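Local coordinates for NIF3-related protein (Bacillus cereus, PDB 2GX8) that is of unknown function but binds zinc at a two-metal site characteristic of the NIF3 family and carries an additional, probably regulatory, domain, at residues 271-285 and 299-312. Numbering follows the deposited sequence.
Sequences KIGYLQEEMTLGQFA and VVGKLDDKVRKVAV
The carbonyl oxygen of L303 receives two donors at the N-terminal end of helix 281-292: G282 N in its first turn, 2.9 Å away and well to the side of the C=O direction (125°), and, weakly, the N-cap T280 through OG1. Together they tie the helix N-terminus to the type I turn K302-D305. Lying between backbone N and carbonyl carbon (chi1 67°), the T280 hydroxyl also accepts a weak capping bond from Q283 N and a further bond from Q283 NE2. The strand before the cap is paired antiparallel with 306-312, and V307 N meets M279 O at 2.7 Å in an almost straight bond. Around the corner at Q276 and E277 the pairing resumes with L275 N to R308 O, then the two-bond pairs G273-V310 and K271-V312. R308 bends at chi2 to bring NH1 to Q276 O, a weak bond at the guanidinium edge, while D330 OD2 accepts from the backbone N of both R308 and K309. On the sheet face of I272 and Y274, K309 runs alongside the tyrosine, K309 CB 3.3 Å from Y274 CE2, and K309 NZ donates to Y274 OH at 3.1 Å as well as to K327 O. On the other face F284 points its CZ at V310 CG1 (3.6 Å) and lays CB against V307 CG2, with L275 CG closing on V310 CG2. L281 CD2 passes V299 CG1 at 3.6 Å. V299 and V300 pair antiparallel with a strand of a second subunit, another copy of this protein, extending the sheet across the interface. Helix 281-292 thus links parallel strands 270-280 and 298-300 in a beta-alpha-beta crossover, with 306-313 among the strands between them in the mixed sheet.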
loop_
_atom_site.group_PDB
_atom_site.type_symbol
_atom_site.label_atom_id
_atom_site.label_comp_id
_atom_site.label_asym_id
_atom_site.label_seq_id
_atom_site.Cartn_x
_atom_site.Cartn_y
_atom_site.Cartn_z
ATOM N N LYS C 271 31.071 -14.330 2.089
ATOM C CA LYS C 271 32.334 -14.220 2.857
ATOM C C LYS C 271 33.323 -13.259 2.193
ATOM O O LYS C 271 33.314 -13.077 0.986
ATOM C CB LYS C 271 33.022 -15.594 3.011
ATOM C CG LYS C 271 32.231 -16.598 3.862
ATOM C CD LYS C 271 32.219 -16.169 5.309
ATOM C CE LYS C 271 31.268 -17.020 6.141
ATOM N NZ LYS C 271 31.393 -16.758 7.613
ATOM N N ILE C 272 34.157 -12.600 2.983
ATOM C CA ILE C 272 35.185 -11.763 2.412
ATOM C C ILE C 272 36.462 -12.165 3.111
ATOM O O ILE C 272 36.474 -12.271 4.330
ATOM C CB ILE C 272 34.862 -10.229 2.448
ATOM C CG1 ILE C 272 35.903 -9.448 1.611
ATOM C CG2 ILE C 272 34.700 -9.686 3.873
ATOM C CD1 ILE C 272 35.594 -7.973 1.436
ATOM N N GLY C 273 37.505 -12.449 2.326
ATOM C CA GLY C 273 38.776 -12.921 2.826
ATOM C C GLY C 273 39.913 -12.559 1.882
ATOM O O GLY C 273 39.736 -11.741 0.973
ATOM N N TYR C 274 41.060 -13.208 2.070
ATOM C CA TYR C 274 42.279 -12.909 1.301
ATOM C C TYR C 274 42.896 -14.091 0.575
ATOM O O TYR C 274 43.045 -15.169 1.147
ATOM C CB TYR C 274 43.344 -12.334 2.248
ATOM C CG TYR C 274 42.950 -11.018 2.873
ATOM C CD1 TYR C 274 42.317 -10.969 4.123
ATOM C CD2 TYR C 274 43.192 -9.815 2.199
ATOM C CE1 TYR C 274 41.943 -9.743 4.686
ATOM C CE2 TYR C 274 42.832 -8.588 2.750
ATOM C CZ TYR C 274 42.206 -8.551 3.982
ATOM O OH TYR C 274 41.865 -7.308 4.503
ATOM N N LEU C 275 43.280 -13.887 -0.683
ATOM C CA LEU C 275 43.989 -14.937 -1.408
ATOM C C LEU C 275 45.342 -15.179 -0.728
ATOM O O LEU C 275 45.812 -14.340 0.049
ATOM C CB LEU C 275 44.181 -14.577 -2.885
ATOM C CG LEU C 275 42.972 -14.485 -3.818
ATOM C CD1 LEU C 275 43.373 -13.965 -5.179
ATOM C CD2 LEU C 275 42.234 -15.820 -3.960
ATOM N N GLN C 276 45.954 -16.329 -1.003
ATOM C CA GLN C 276 47.277 -16.667 -0.465
ATOM C C GLN C 276 48.379 -15.788 -1.106
ATOM O O GLN C 276 49.373 -15.419 -0.454
ATOM C CB GLN C 276 47.557 -18.170 -0.682
ATOM C CG GLN C 276 48.947 -18.713 -0.215
ATOM C CD GLN C 276 49.094 -18.847 1.305
ATOM O OE1 GLN C 276 48.182 -18.522 2.080
ATOM N NE2 GLN C 276 50.250 -19.344 1.736
ATOM N N GLU C 277 48.208 -15.478 -2.391
ATOM C CA GLU C 277 49.125 -14.601 -3.122
ATOM C C GLU C 277 48.346 -13.696 -4.074
ATOM O O GLU C 277 47.263 -14.069 -4.535
ATOM C CB GLU C 277 50.204 -15.388 -3.880
ATOM C CG GLU C 277 51.443 -15.762 -3.033
ATOM C CD GLU C 277 52.583 -16.384 -3.856
ATOM O OE1 GLU C 277 52.322 -16.876 -4.981
ATOM O OE2 GLU C 277 53.739 -16.398 -3.367
ATOM N N GLU C 278 48.908 -12.511 -4.343
ATOM C CA GLU C 278 48.320 -11.514 -5.250
ATOM C C GLU C 278 48.347 -12.063 -6.676
ATOM O O GLU C 278 49.279 -12.773 -7.058
ATOM C CB GLU C 278 49.104 -10.192 -5.181
ATOM C CG GLU C 278 48.434 -8.963 -5.831
ATOM C CD GLU C 278 49.380 -7.755 -5.962
ATOM O OE1 GLU C 278 50.435 -7.893 -6.642
ATOM O OE2 GLU C 278 49.071 -6.654 -5.414
ATOM N N MET C 279 47.309 -11.730 -7.439
ATOM C CA MET C 279 47.123 -12.136 -8.819
ATOM C C MET C 279 46.433 -10.999 -9.543
ATOM O O MET C 279 45.874 -10.088 -8.902
ATOM C CB MET C 279 46.093 -13.263 -8.922
ATOM C CG MET C 279 46.294 -14.475 -8.076
ATOM S SD MET C 279 44.918 -15.531 -8.481
ATOM C CE MET C 279 45.194 -16.869 -7.317
ATOM N N THR C 280 46.407 -11.102 -10.878
ATOM C CA THR C 280 45.657 -10.152 -11.681
ATOM C C THR C 280 44.228 -10.680 -11.714
ATOM O O THR C 280 43.981 -11.819 -11.298
ATOM C CB THR C 280 46.206 -10.002 -13.127
ATOM O OG1 THR C 280 46.011 -11.214 -13.866
ATOM C CG2 THR C 280 47.713 -9.620 -13.124
ATOM N N LEU C 281 43.293 -9.865 -12.202
ATOM C CA LEU C 281 41.902 -10.264 -12.283
ATOM C C LEU C 281 41.806 -11.415 -13.281
ATOM O O LEU C 281 41.152 -12.403 -13.017
ATOM C CB LEU C 281 41.055 -9.071 -12.723
ATOM C CG LEU C 281 39.551 -9.213 -12.870
ATOM C CD1 LEU C 281 38.864 -9.742 -11.611
ATOM C CD2 LEU C 281 38.990 -7.860 -13.273
ATOM N N GLY C 282 42.524 -11.299 -14.402
ATOM C CA GLY C 282 42.558 -12.336 -15.445
ATOM C C GLY C 282 42.919 -13.725 -14.945
ATOM O O GLY C 282 42.266 -14.699 -15.324
ATOM N N GLN C 283 43.957 -13.822 -14.108
ATOM C CA GLN C 283 44.326 -15.117 -13.510
ATOM C C GLN C 283 43.494 -15.504 -12.300
ATOM O O GLN C 283 43.389 -16.687 -11.974
ATOM C CB GLN C 283 45.791 -15.196 -13.151
ATOM C CG GLN C 283 46.311 -13.964 -12.545
ATOM C CD GLN C 283 47.809 -14.022 -12.399
ATOM O OE1 GLN C 283 48.338 -14.763 -11.559
ATOM N NE2 GLN C 283 48.508 -13.231 -13.208
ATOM N N PHE C 284 42.931 -14.520 -11.612
ATOM C CA PHE C 284 42.030 -14.855 -10.551
ATOM C C PHE C 284 40.809 -15.519 -11.163
ATOM O O PHE C 284 40.362 -16.549 -10.685
ATOM C CB PHE C 284 41.635 -13.660 -9.711
ATOM C CG PHE C 284 40.556 -13.986 -8.724
ATOM C CD1 PHE C 284 40.817 -14.844 -7.660
ATOM C CD2 PHE C 284 39.277 -13.457 -8.874
ATOM C CE1 PHE C 284 39.822 -15.166 -6.756
ATOM C CE2 PHE C 284 38.258 -13.765 -7.969
ATOM C CZ PHE C 284 38.522 -14.622 -6.913
ATOM N N ALA C 285 40.273 -14.910 -12.218
ATOM C CA ALA C 285 39.141 -15.456 -12.990
ATOM C C ALA C 285 39.344 -16.901 -13.431
ATOM O O ALA C 285 38.397 -17.673 -13.368
ATOM C CB ALA C 285 38.897 -14.622 -14.178
ATOM N N VAL C 299 33.637 -11.485 -16.639
ATOM C CA VAL C 299 34.451 -10.664 -15.781
ATOM C C VAL C 299 34.215 -9.169 -16.003
ATOM O O VAL C 299 34.184 -8.702 -17.138
ATOM C CB VAL C 299 35.956 -10.955 -16.031
ATOM C CG1 VAL C 299 36.810 -10.053 -15.207
ATOM C CG2 VAL C 299 36.291 -12.400 -15.704
ATOM N N VAL C 300 34.082 -8.420 -14.916
ATOM C CA VAL C 300 33.935 -6.982 -15.007
ATOM C C VAL C 300 35.193 -6.337 -14.447
ATOM O O VAL C 300 35.529 -6.566 -13.302
ATOM C CB VAL C 300 32.738 -6.467 -14.182
ATOM C CG1 VAL C 300 32.593 -4.956 -14.349
ATOM C CG2 VAL C 300 31.476 -7.157 -14.604
ATOM N N GLY C 301 35.893 -5.547 -15.261
ATOM C CA GLY C 301 37.100 -4.837 -14.816
ATOM C C GLY C 301 38.259 -5.052 -15.759
ATOM O O GLY C 301 38.165 -5.850 -16.681
ATOM N N LYS C 302 39.355 -4.343 -15.543
ATOM C CA LYS C 302 40.536 -4.533 -16.357
ATOM C C LYS C 302 41.283 -5.788 -15.901
ATOM O O LYS C 302 41.773 -5.842 -14.785
ATOM C CB LYS C 302 41.425 -3.294 -16.242
ATOM C CG LYS C 302 40.699 -2.053 -16.739
ATOM C CD LYS C 302 41.257 -0.756 -16.164
ATOM C CE LYS C 302 40.307 0.389 -16.533
ATOM N NZ LYS C 302 40.409 1.548 -15.613
ATOM N N LEU C 303 41.404 -6.781 -16.775
ATOM C CA LEU C 303 42.048 -8.071 -16.442
ATOM C C LEU C 303 43.465 -8.015 -15.890
ATOM O O LEU C 303 43.984 -9.019 -15.400
ATOM C CB LEU C 303 42.041 -9.000 -17.659
ATOM C CG LEU C 303 40.701 -9.127 -18.378
ATOM C CD1 LEU C 303 40.808 -10.157 -19.502
ATOM C CD2 LEU C 303 39.605 -9.522 -17.425
ATOM N N ASP C 304 44.097 -6.856 -15.968
ATOM C CA ASP C 304 45.469 -6.734 -15.466
ATOM C C ASP C 304 45.607 -6.034 -14.109
ATOM O O ASP C 304 46.709 -5.864 -13.596
ATOM C CB ASP C 304 46.459 -6.217 -16.532
ATOM C CG ASP C 304 45.891 -5.103 -17.401
ATOM O OD1 ASP C 304 44.743 -5.237 -17.903
ATOM O OD2 ASP C 304 46.634 -4.110 -17.633
ATOM N N ASP C 305 44.462 -5.697 -13.511
ATOM C CA ASP C 305 44.425 -5.069 -12.194
ATOM C C ASP C 305 44.792 -6.096 -11.147
ATOM O O ASP C 305 44.512 -7.276 -11.304
ATOM C CB ASP C 305 43.038 -4.471 -11.892
ATOM C CG ASP C 305 42.808 -3.124 -12.596
ATOM O OD1 ASP C 305 43.757 -2.590 -13.234
ATOM O OD2 ASP C 305 41.683 -2.587 -12.494
ATOM N N LYS C 306 45.438 -5.649 -10.088
ATOM C CA LYS C 306 45.825 -6.555 -9.026
ATOM C C LYS C 306 44.670 -6.868 -8.058
ATOM O O LYS C 306 43.897 -5.978 -7.679
ATOM C CB LYS C 306 47.014 -5.967 -8.283
ATOM C CG LYS C 306 48.303 -5.862 -9.124
ATOM C CD LYS C 306 48.713 -7.242 -9.586
ATOM C CE LYS C 306 50.114 -7.287 -10.128
ATOM N NZ LYS C 306 50.439 -8.686 -10.529
ATOM N N VAL C 307 44.516 -8.138 -7.696
ATOM C CA VAL C 307 43.508 -8.487 -6.717
ATOM C C VAL C 307 44.113 -9.298 -5.585
ATOM O O VAL C 307 44.882 -10.240 -5.814
ATOM C CB VAL C 307 42.279 -9.228 -7.283
ATOM C CG1 VAL C 307 41.571 -8.395 -8.367
ATOM C CG2 VAL C 307 42.629 -10.609 -7.802
ATOM N N ARG C 308 43.730 -8.922 -4.364
ATOM C CA ARG C 308 44.209 -9.578 -3.156
ATOM C C ARG C 308 43.038 -9.993 -2.250
ATOM O O ARG C 308 42.953 -11.160 -1.852
ATOM C CB ARG C 308 45.200 -8.676 -2.422
ATOM C CG ARG C 308 45.610 -9.176 -1.040
ATOM C CD ARG C 308 46.595 -10.347 -1.059
ATOM N NE ARG C 308 47.228 -10.477 0.260
ATOM C CZ ARG C 308 47.995 -11.496 0.636
ATOM N NH1 ARG C 308 48.224 -12.504 -0.203
ATOM N NH2 ARG C 308 48.518 -11.516 1.857
ATOM N N LYS C 309 42.153 -9.066 -1.889
ATOM C CA LYS C 309 41.000 -9.525 -1.109
ATOM C C LYS C 309 39.788 -9.717 -1.977
ATOM O O LYS C 309 39.454 -8.880 -2.813
ATOM C CB LYS C 309 40.710 -8.735 0.166
ATOM C CG LYS C 309 39.994 -7.442 0.040
ATOM C CD LYS C 309 39.885 -6.749 1.410
ATOM C CE LYS C 309 39.057 -7.522 2.424
ATOM N NZ LYS C 309 38.964 -6.759 3.718
ATOM N N VAL C 310 39.126 -10.843 -1.722
ATOM C CA VAL C 310 38.023 -11.337 -2.501
ATOM C C VAL C 310 36.744 -11.488 -1.685
ATOM O O VAL C 310 36.762 -12.008 -0.570
ATOM C CB VAL C 310 38.380 -12.754 -3.013
ATOM C CG1 VAL C 310 37.237 -13.378 -3.811
ATOM C CG2 VAL C 310 39.677 -12.741 -3.817
ATOM N N ALA C 311 35.632 -11.045 -2.265
ATOM C CA ALA C 311 34.309 -11.225 -1.671
ATOM C C ALA C 311 33.596 -12.302 -2.490
ATOM O O ALA C 311 33.725 -12.344 -3.701
ATOM C CB ALA C 311 33.517 -9.902 -1.698
ATOM N N VAL C 312 32.898 -13.215 -1.842
ATOM C CA VAL C 312 32.087 -14.204 -2.603
ATOM C C VAL C 312 30.703 -14.349 -2.018
ATOM O O VAL C 312 30.543 -14.304 -0.820
ATOM C CB VAL C 312 32.780 -15.598 -2.762
ATOM C CG1 VAL C 312 33.342 -16.100 -1.440
ATOM C CG2 VAL C 312 31.828 -16.613 -3.396
#